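Local coordinates for guanine nucleotide exchange protein (Legionella pneumophila, PDB 1XSZ) that probably acts as a guanine nucleotide exchange factor for ADP-ribosylation factor (Arf) GTPases, its active site covered by a cap, at residues A[37-40]-A[41-44]; A[103-106]-A[107-110]; A[160-163]-A[164-167]; A[266-269]-A[270-273]. One frame throughout, in Å; residues are numbered along the deposited sequence.

Interaction 1: residues A[37-40]-A[41-44]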
loop_
_atom_site.group_PDB
_atom_site.type_symbol
_atom_site.label_atom_id
_atom_site.label_comp_id
_atom_site.label_asym_id
_atom_site.label_seq_id
_atom_site.Cartn_x
_atom_site.Cartn_y
_atom_site.Cartn_z
ATOM N N LYS A 37 -24.186 -6.437 20.668
ATOM C CA LYS A 37 -24.055 -4.987 20.774
ATOM C C LYS A 37 -22.642 -4.561 21.162
ATOM O O LYS A 37 -22.434 -3.911 22.189
ATOM C CB LYS A 37 -25.058 -4.448 21.796
ATOM C CG LYS A 37 -26.487 -4.926 21.572
ATOM C CD LYS A 37 -27.003 -4.539 20.194
ATOM C CE LYS A 37 -28.422 -5.044 19.977
ATOM N NZ LYS A 37 -29.369 -4.483 20.981
ATOM N N ILE A 38 -21.676 -4.932 20.328
ATOM C CA ILE A 38 -20.272 -4.603 20.553
ATOM C C ILE A 38 -19.801 -3.669 19.442
ATOM O O ILE A 38 -20.186 -3.837 18.287
ATOM C CB ILE A 38 -19.392 -5.872 20.500
ATOM C CG1 ILE A 38 -19.910 -6.915 21.491
ATOM C CG2 ILE A 38 -17.945 -5.515 20.808
ATOM C CD1 ILE A 38 -19.317 -8.293 21.285
ATOM N N SER A 39 -18.980 -2.681 19.789
ATOM C CA SER A 39 -18.447 -1.761 18.787
ATOM C C SER A 39 -17.549 -2.618 17.896
ATOM O O SER A 39 -16.516 -3.119 18.341
ATOM C CB SER A 39 -17.636 -0.652 19.459
ATOM O OG SER A 39 -16.598 -1.191 20.260
ATOM N N PRO A 40 -17.929 -2.791 16.621
ATOM C CA PRO A 40 -17.166 -3.601 15.666
ATOM C C PRO A 40 -15.744 -3.179 15.305
ATOM O O PRO A 40 -14.830 -4.004 15.334
ATOM C CB PRO A 40 -18.080 -3.638 14.445
ATOM C CG PRO A 40 -18.730 -2.294 14.493
ATOM C CD PRO A 40 -19.089 -2.166 15.957
ATOM N N ASN A 41 -15.548 -1.910 14.968
ATOM C CA ASN A 41 -14.221 -1.453 14.566
ATOM C C ASN A 41 -13.133 -1.657 15.613
ATOM O O ASN A 41 -12.023 -2.076 15.282
ATOM C CB ASN A 41 -14.274 0.013 14.133
ATOM C CG ASN A 41 -15.206 0.232 12.956
ATOM O OD1 ASN A 41 -15.369 -0.649 12.109
ATOM N ND2 ASN A 41 -15.815 1.410 12.892
ATOM N N GLU A 42 -13.438 -1.373 16.872
ATOM C CA GLU A 42 -12.450 -1.561 17.924
ATOM C C GLU A 42 -12.212 -3.050 18.161
ATOM O O GLU A 42 -11.103 -3.468 18.500
ATOM C CB GLU A 42 -12.912 -0.885 19.222
ATOM C CG GLU A 42 -13.048 0.631 19.108
ATOM C CD GLU A 42 -14.462 1.086 18.780
ATOM O OE1 GLU A 42 -15.103 0.492 17.885
ATOM O OE2 GLU A 42 -14.933 2.052 19.417
ATOM N N GLU A 43 -13.254 -3.851 17.963
ATOM C CA GLU A 43 -13.149 -5.289 18.163
ATOM C C GLU A 43 -12.297 -5.944 17.073
ATOM O O GLU A 43 -11.520 -6.851 17.348
ATOM C CB GLU A 43 -14.543 -5.921 18.198
ATOM C CG GLU A 43 -14.562 -7.288 18.861
ATOM C CD GLU A 43 -14.200 -7.231 20.340
ATOM O OE1 GLU A 43 -13.688 -8.240 20.864
ATOM O OE2 GLU A 43 -14.436 -6.184 20.981
ATOM N N ILE A 44 -12.454 -5.493 15.831
ATOM C CA ILE A 44 -11.656 -6.045 14.743
ATOM C C ILE A 44 -10.183 -5.719 15.014
ATOM O O ILE A 44 -9.316 -6.585 14.913
ATOM C CB ILE A 44 -12.076 -5.446 13.384
ATOM C CG1 ILE A 44 -13.500 -5.893 13.038
ATOM C CG2 ILE A 44 -11.089 -5.867 12.297
ATOM C CD1 ILE A 44 -14.089 -5.177 11.838
HETATM O O HOH W 1 -15.293 -3.444 20.916
#
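I44 N donates to P40 O at 2.8 Å, with the donor lying almost on the line of the carbonyl bond (C=O...N 167°). The first bond of helix 40-50, from E43 N to the O of its N-cap residue S39, is by contrast weak, at 3.4 Å. The S39 side chain makes no capping bond of its own. Its OG, lying between the backbone N and the carbonyl carbon (chi1 56°), turns instead to a water that accepts from it at 2.7 Å and donates to E43 OE2 at 2.9 Å. The chain arrives here from a Schellman motif that ends helix 22-35, with K37 at positive phi as its C-prime residue; helices 22-35 and 40-50, both within the Sec7 domain, are therefore joined by a very short linker in which a C-terminal cap is followed almost at once by a new helix start. E43 carries CG anti to its N (chi1 -160°) and bends at chi2, which brings OE2 within 3.6 Å of I38 CG2, the two side chains crossing at a slant. Its other oxygen, OE1, is held by the backbone N of H4. E42 folds back, and its OE1 comes to 3.2 Å from S39 CB. I44 CG1 lies 3.3 Å from P40 O, and its side chain packs on I26 and I29 of helix 22-35.

Interaction 2: residues A[103-106]-A[107-110]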
loop_
_atom_site.group_PDB
_atom_site.type_symbol
_atom_site.label_atom_id
_atom_site.label_comp_id
_atom_site.label_asym_id
_atom_site.label_seq_id
_atom_site.Cartn_x
_atom_site.Cartn_y
_atom_site.Cartn_z
ATOM N N PRO A 103 2.606 -3.325 3.413
ATOM C CA PRO A 103 2.176 -3.440 2.019
ATOM C C PRO A 103 3.291 -2.903 1.120
ATOM O O PRO A 103 4.090 -2.066 1.544
ATOM C CB PRO A 103 0.918 -2.574 1.970
ATOM C CG PRO A 103 1.126 -1.585 3.089
ATOM C CD PRO A 103 1.711 -2.439 4.176
ATOM N N GLY A 104 3.352 -3.394 -0.114
ATOM C CA GLY A 104 4.377 -2.939 -1.036
ATOM C C GLY A 104 3.820 -1.914 -2.005
ATOM O O GLY A 104 4.362 -1.718 -3.091
ATOM N N GLU A 105 2.737 -1.256 -1.600
ATOM C CA GLU A 105 2.069 -0.246 -2.416
ATOM C C GLU A 105 2.160 1.101 -1.715
ATOM O O GLU A 105 1.838 1.217 -0.534
ATOM C CB GLU A 105 0.610 -0.635 -2.616
ATOM C CG GLU A 105 0.440 -1.977 -3.321
ATOM C CD GLU A 105 -0.959 -2.519 -3.171
ATOM O OE1 GLU A 105 -1.892 -1.943 -3.760
ATOM O OE2 GLU A 105 -1.130 -3.520 -2.444
ATOM N N ALA A 106 2.568 2.118 -2.465
ATOM C CA ALA A 106 2.764 3.461 -1.937
ATOM C C ALA A 106 1.622 4.082 -1.141
ATOM O O ALA A 106 1.843 4.585 -0.034
ATOM C CB ALA A 106 3.163 4.397 -3.067
ATOM N N GLN A 107 0.411 4.071 -1.681
ATOM C CA GLN A 107 -0.691 4.697 -0.962
ATOM C C GLN A 107 -1.038 3.990 0.339
ATOM O O GLN A 107 -1.461 4.634 1.301
ATOM C CB GLN A 107 -1.923 4.817 -1.860
ATOM C CG GLN A 107 -1.717 5.789 -3.021
ATOM C CD GLN A 107 -2.996 6.101 -3.774
ATOM O OE1 GLN A 107 -2.988 6.872 -4.735
ATOM N NE2 GLN A 107 -4.102 5.508 -3.342
ATOM N N LYS A 108 -0.849 2.674 0.379
ATOM C CA LYS A 108 -1.138 1.915 1.589
ATOM C C LYS A 108 -0.087 2.216 2.651
ATOM O O LYS A 108 -0.412 2.397 3.830
ATOM C CB LYS A 108 -1.188 0.419 1.268
ATOM C CG LYS A 108 -2.417 0.042 0.465
ATOM C CD LYS A 108 -2.426 -1.435 0.105
ATOM C CE LYS A 108 -3.693 -1.792 -0.647
ATOM N NZ LYS A 108 -3.626 -3.188 -1.176
ATOM N N ILE A 109 1.174 2.270 2.243
ATOM C CA ILE A 109 2.251 2.604 3.166
ATOM C C ILE A 109 1.968 3.993 3.745
ATOM O O ILE A 109 2.096 4.220 4.949
ATOM C CB ILE A 109 3.607 2.629 2.429
ATOM C CG1 ILE A 109 4.006 1.204 2.049
ATOM C CG2 ILE A 109 4.688 3.268 3.307
ATOM C CD1 ILE A 109 5.128 1.138 1.035
ATOM N N ASP A 110 1.564 4.914 2.878
ATOM C CA ASP A 110 1.278 6.283 3.280
ATOM C C ASP A 110 0.197 6.324 4.361
ATOM O O ASP A 110 0.360 7.001 5.383
ATOM C CB ASP A 110 0.857 7.095 2.045
ATOM C CG ASP A 110 0.933 8.592 2.267
ATOM O OD1 ASP A 110 1.546 9.029 3.262
ATOM O OD2 ASP A 110 0.388 9.332 1.421
#
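K108 runs fully extended alongside E105, both chains pointing the same way, until its NZ meets E105 OE2 at 2.8 Å. This salt bridge uses the syn side of the carboxylate, although the ammonium stands 33° out of its plane. NZ also forms a salt bridge with D62, its stronger partner, and the lysine charge is thus shared between two carboxylates. E105 OE1 in turn accepts from Q278 and Q299, which would restrain rotation of the carboxylate. At the root of the lysine, P103 CG stands 3.6 Å from K108 CB and 4.1 Å from I109 CG1, contacts that hold for one of two modelled conformers of the proline. E105 is also the N-cap residue: its O takes a straight bond from I109 N (3.0 Å, N-H...O 166°) and a weak one from K108 N. One residue on, D110 N donates to A106 O at 2.9 Å. The D110 carboxylate itself is engaged by Y135 and K251. The start of helix 106-123 is thus buried between the two parts of the protein: A106 and I109 touch T258 of helix 252-258, A106 also meets Y260 of strand 260-268, and on the Sec7 side K108 rests on S65.

Interaction 3: residues A[160-163]-A[164-167]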
loop_
_atom_site.group_PDB
_atom_site.type_symbol
_atom_site.label_atom_id
_atom_site.label_comp_id
_atom_site.label_asym_id
_atom_site.label_seq_id
_atom_site.Cartn_x
_atom_site.Cartn_y
_atom_site.Cartn_z
ATOM N N THR A 160 23.461 15.170 6.127
ATOM C CA THR A 160 24.128 15.425 7.400
ATOM C C THR A 160 23.077 15.979 8.355
ATOM O O THR A 160 21.977 16.328 7.933
ATOM C CB THR A 160 25.231 16.479 7.254
ATOM O OG1 THR A 160 24.645 17.722 6.849
ATOM C CG2 THR A 160 26.256 16.040 6.217
ATOM N N VAL A 161 23.409 16.065 9.637
ATOM C CA VAL A 161 22.448 16.591 10.595
ATOM C C VAL A 161 22.138 18.054 10.263
ATOM O O VAL A 161 21.012 18.510 10.443
ATOM C CB VAL A 161 22.961 16.449 12.050
ATOM C CG1 VAL A 161 24.214 17.271 12.252
ATOM C CG2 VAL A 161 21.870 16.854 13.028
ATOM N N ASP A 162 23.130 18.783 9.761
ATOM C CA ASP A 162 22.904 20.174 9.392
ATOM C C ASP A 162 21.953 20.215 8.199
ATOM O O ASP A 162 21.093 21.093 8.105
ATOM C CB ASP A 162 24.228 20.863 9.048
ATOM C CG ASP A 162 25.120 21.037 10.260
ATOM O OD1 ASP A 162 24.655 21.625 11.258
ATOM O OD2 ASP A 162 26.286 20.589 10.217
ATOM N N GLY A 163 22.106 19.254 7.293
ATOM C CA GLY A 163 21.230 19.193 6.135
ATOM C C GLY A 163 19.800 18.889 6.553
ATOM O O GLY A 163 18.847 19.410 5.977
ATOM N N LEU A 164 19.641 18.030 7.556
ATOM C CA LEU A 164 18.309 17.689 8.037
ATOM C C LEU A 164 17.628 18.937 8.598
ATOM O O LEU A 164 16.471 19.212 8.291
ATOM C CB LEU A 164 18.383 16.612 9.128
ATOM C CG LEU A 164 17.030 16.215 9.733
ATOM C CD1 LEU A 164 16.163 15.530 8.679
ATOM C CD2 LEU A 164 17.250 15.290 10.923
ATOM N N LYS A 165 18.360 19.691 9.414
ATOM C CA LYS A 165 17.816 20.902 10.015
ATOM C C LYS A 165 17.446 21.940 8.961
ATOM O O LYS A 165 16.403 22.581 9.057
ATOM C CB LYS A 165 18.817 21.486 11.019
ATOM C CG LYS A 165 18.998 20.608 12.253
ATOM C CD LYS A 165 19.913 21.236 13.305
ATOM C CE LYS A 165 21.359 21.290 12.848
ATOM N NZ LYS A 165 22.240 21.854 13.913
ATOM N N ARG A 166 18.291 22.089 7.947
ATOM C CA ARG A 166 18.024 23.058 6.891
ATOM C C ARG A 166 16.776 22.696 6.093
ATOM O O ARG A 166 15.922 23.544 5.827
ATOM C CB ARG A 166 19.222 23.159 5.939
ATOM C CG ARG A 166 18.992 24.133 4.789
ATOM C CD ARG A 166 20.185 24.247 3.843
ATOM N NE ARG A 166 20.451 23.018 3.099
ATOM C CZ ARG A 166 21.335 22.095 3.463
ATOM N NH1 ARG A 166 22.050 22.258 4.569
ATOM N NH2 ARG A 166 21.510 21.011 2.719
ATOM N N ASN A 167 16.666 21.427 5.720
ATOM C CA ASN A 167 15.535 20.973 4.930
ATOM C C ASN A 167 14.191 20.958 5.648
ATOM O O ASN A 167 13.143 21.066 5.006
ATOM C CB ASN A 167 15.848 19.594 4.343
ATOM C CG ASN A 167 16.714 19.682 3.101
ATOM O OD1 ASN A 167 16.230 20.030 2.019
ATOM N ND2 ASN A 167 17.998 19.389 3.249
#
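L164 N, K165 N, R166 N and N167 N donate in turn to T160 O, V161 O, D162 O and G163 O, an unbroken run of i to i+4 backbone bonds of 2.9 to 3.1 Å that makes up the short helix 161-167. Side-chain hydrogen bonds mark both its ends. At the start T160 is the N-cap: its OG1 accepts from G163 N at 3.0 Å, closing the first turn. At the last residue, N167 curls back so that ND2 also donates to G163 O, at 2.9 Å; this second donor comes from above the carbonyl plane, 39° out of it and on the face opposite to N167 N. The carbonyl of G163 is therefore gripped twice by one asparagine, through backbone and side chain.

Charge pairing runs along one flank. D162 and K165 lie side by side and point the same way, and D162 OD1 sits 3.6 Å from K165 NZ in a loose salt bridge; E183 of helix 179-191 adds a long, weak ion pair to the same ammonium. Van der Waals contact supplies the rest. With CG beside the backbone N (chi1 -68°), K165 brings CG to 3.4 Å from V161 O, and the bend at chi3 turns CE back toward the same oxygen and toward D162 OD1. R166 bends at chi3 as well, folding its guanidinium back across the helix surface, where NH1 comes within 3.5 Å of G163 CA and G163 O lies over one face of the group. V161 and L164 meet Y186 of helix 179-191. R166 and N167 also touch a crystal neighbour, which may influence their positions. The chemistry implies a helix secured at both ends by short polar bonds, with only a long charge pair between D162 and K165.

Interaction 4: residues A[266-269]-A[270-273]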
loop_
_atom_site.group_PDB
_atom_site.type_symbol
_atom_site.label_atom_id
_atom_site.label_comp_id
_atom_site.label_asym_id
_atom_site.label_seq_id
_atom_site.Cartn_x
_atom_site.Cartn_y
_atom_site.Cartn_z
ATOM N N LEU A 266 -9.262 3.576 -13.721
ATOM C CA LEU A 266 -10.106 3.409 -14.901
ATOM C C LEU A 266 -11.534 3.135 -14.466
ATOM O O LEU A 266 -11.781 2.269 -13.629
ATOM C CB LEU A 266 -9.621 2.236 -15.756
ATOM C CG LEU A 266 -8.303 2.375 -16.514
ATOM C CD1 LEU A 266 -7.143 2.522 -15.547
ATOM C CD2 LEU A 266 -8.108 1.154 -17.387
ATOM N N THR A 267 -12.477 3.870 -15.038
ATOM C CA THR A 267 -13.878 3.678 -14.703
ATOM C C THR A 267 -14.707 3.656 -15.978
ATOM O O THR A 267 -14.626 4.577 -16.791
ATOM C CB THR A 267 -14.407 4.812 -13.799
ATOM O OG1 THR A 267 -13.589 4.915 -12.627
ATOM C CG2 THR A 267 -15.840 4.527 -13.380
ATOM N N ASP A 268 -15.488 2.597 -16.159
ATOM C CA ASP A 268 -16.344 2.489 -17.335
ATOM C C ASP A 268 -17.615 3.267 -17.020
ATOM O O ASP A 268 -18.351 2.921 -16.095
ATOM C CB ASP A 268 -16.675 1.023 -17.623
ATOM C CG ASP A 268 -17.439 0.844 -18.922
ATOM O OD1 ASP A 268 -18.548 1.405 -19.043
ATOM O OD2 ASP A 268 -16.927 0.145 -19.822
ATOM N N ASN A 269 -17.865 4.324 -17.787
ATOM C CA ASN A 269 -19.031 5.177 -17.576
ATOM C C ASN A 269 -20.382 4.501 -17.783
ATOM O O ASN A 269 -21.414 5.050 -17.398
ATOM C CB ASN A 269 -18.945 6.410 -18.480
ATOM C CG ASN A 269 -17.770 7.303 -18.134
ATOM O OD1 ASN A 269 -17.644 7.771 -17.002
ATOM N ND2 ASN A 269 -16.905 7.548 -19.111
ATOM N N LYS A 270 -20.382 3.314 -18.379
ATOM C CA LYS A 270 -21.633 2.606 -18.631
ATOM C C LYS A 270 -21.893 1.428 -17.698
ATOM O O LYS A 270 -23.032 1.186 -17.302
ATOM C CB LYS A 270 -21.674 2.129 -20.086
ATOM C CG LYS A 270 -21.621 3.261 -21.099
ATOM C CD LYS A 270 -22.795 4.214 -20.919
ATOM C CE LYS A 270 -22.652 5.440 -21.805
ATOM N NZ LYS A 270 -21.430 6.222 -21.468
ATOM N N THR A 271 -20.839 0.699 -17.347
ATOM C CA THR A 271 -20.973 -0.461 -16.471
ATOM C C THR A 271 -20.521 -0.174 -15.043
ATOM O O THR A 271 -20.818 -0.940 -14.126
ATOM C CB THR A 271 -20.147 -1.644 -17.002
ATOM O OG1 THR A 271 -18.756 -1.300 -16.979
ATOM C CG2 THR A 271 -20.552 -1.979 -18.431
ATOM N N SER A 272 -19.802 0.930 -14.865
ATOM C CA SER A 272 -19.288 1.334 -13.560
ATOM C C SER A 272 -18.125 0.455 -13.108
ATOM O O SER A 272 -17.638 0.589 -11.985
ATOM C CB SER A 272 -20.401 1.311 -12.508
ATOM O OG SER A 272 -21.377 2.301 -12.785
ATOM N N ALA A 273 -17.687 -0.445 -13.983
ATOM C CA ALA A 273 -16.559 -1.314 -13.664
ATOM C C ALA A 273 -15.372 -0.397 -13.402
ATOM O O ALA A 273 -15.240 0.649 -14.036
ATOM C CB ALA A 273 -16.261 -2.243 -14.834
HETATM O O HOH W 2 -17.192 -2.911 -18.379
#
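D268, the last residue of strand 260-268, turns its side chain into the loop that follows. Its CB lies 3.2 Å from T271 OG1, and CG is at the same distance from that hydroxyl. With CG anti to the backbone N (chi1 -174°), the carboxylate is delivered over the turn, where OD1 accepts from two successive amides: K270 N at 2.7 Å, met nearly along the C-O bond, and T271 N at 2.9 Å, which comes from 50° above the carboxylate plane. Two N-H groups thus fix one oxygen, and would favour negative charge on it. OD2 receives a weak bond from a water that also lies 2.6 Å from T271 OG1.

The hydroxyl has a further task, accepting from A273 N to form an ST turn. Backbone bonds close the rest of the loop: S272 N donates to D268 O, and D268 N makes a straight bond to A273 O (N-H...O 170°). That same carbonyl oxygen takes a CA-H...O contact from T267. S272 has positive phi, and its O accepts from T303 OG1, tying the loop to another one nearby. The chain reverses here, from strand 260-268 to strand 274-280, in the antiparallel sheet of the RalF capping domain: a beta hairpin whose turn combines an Asx turn at D268 with an ST turn at T271.

Along the chain the four contacts come one after another, interactions 1 to 3 in the Sec7 domain range and interaction 4 in that of the C-terminal capping domain. Three concern helix starts, of helices 40-50, 106-123 and 161-167, and the fourth a hairpin between strands 260-268 and 274-280. Interaction 2 lies near the middle of the molecule, its centre about 25 Å from those of interactions 1 and 4 and 27 Å from that of interaction 3. None touches another, yet interaction 2 meets strand 260-268, which ends in interaction 4. It thus lies where Sec7 and capping domains meet, consistent with a cap over the active site, while the other three lie toward the periphery.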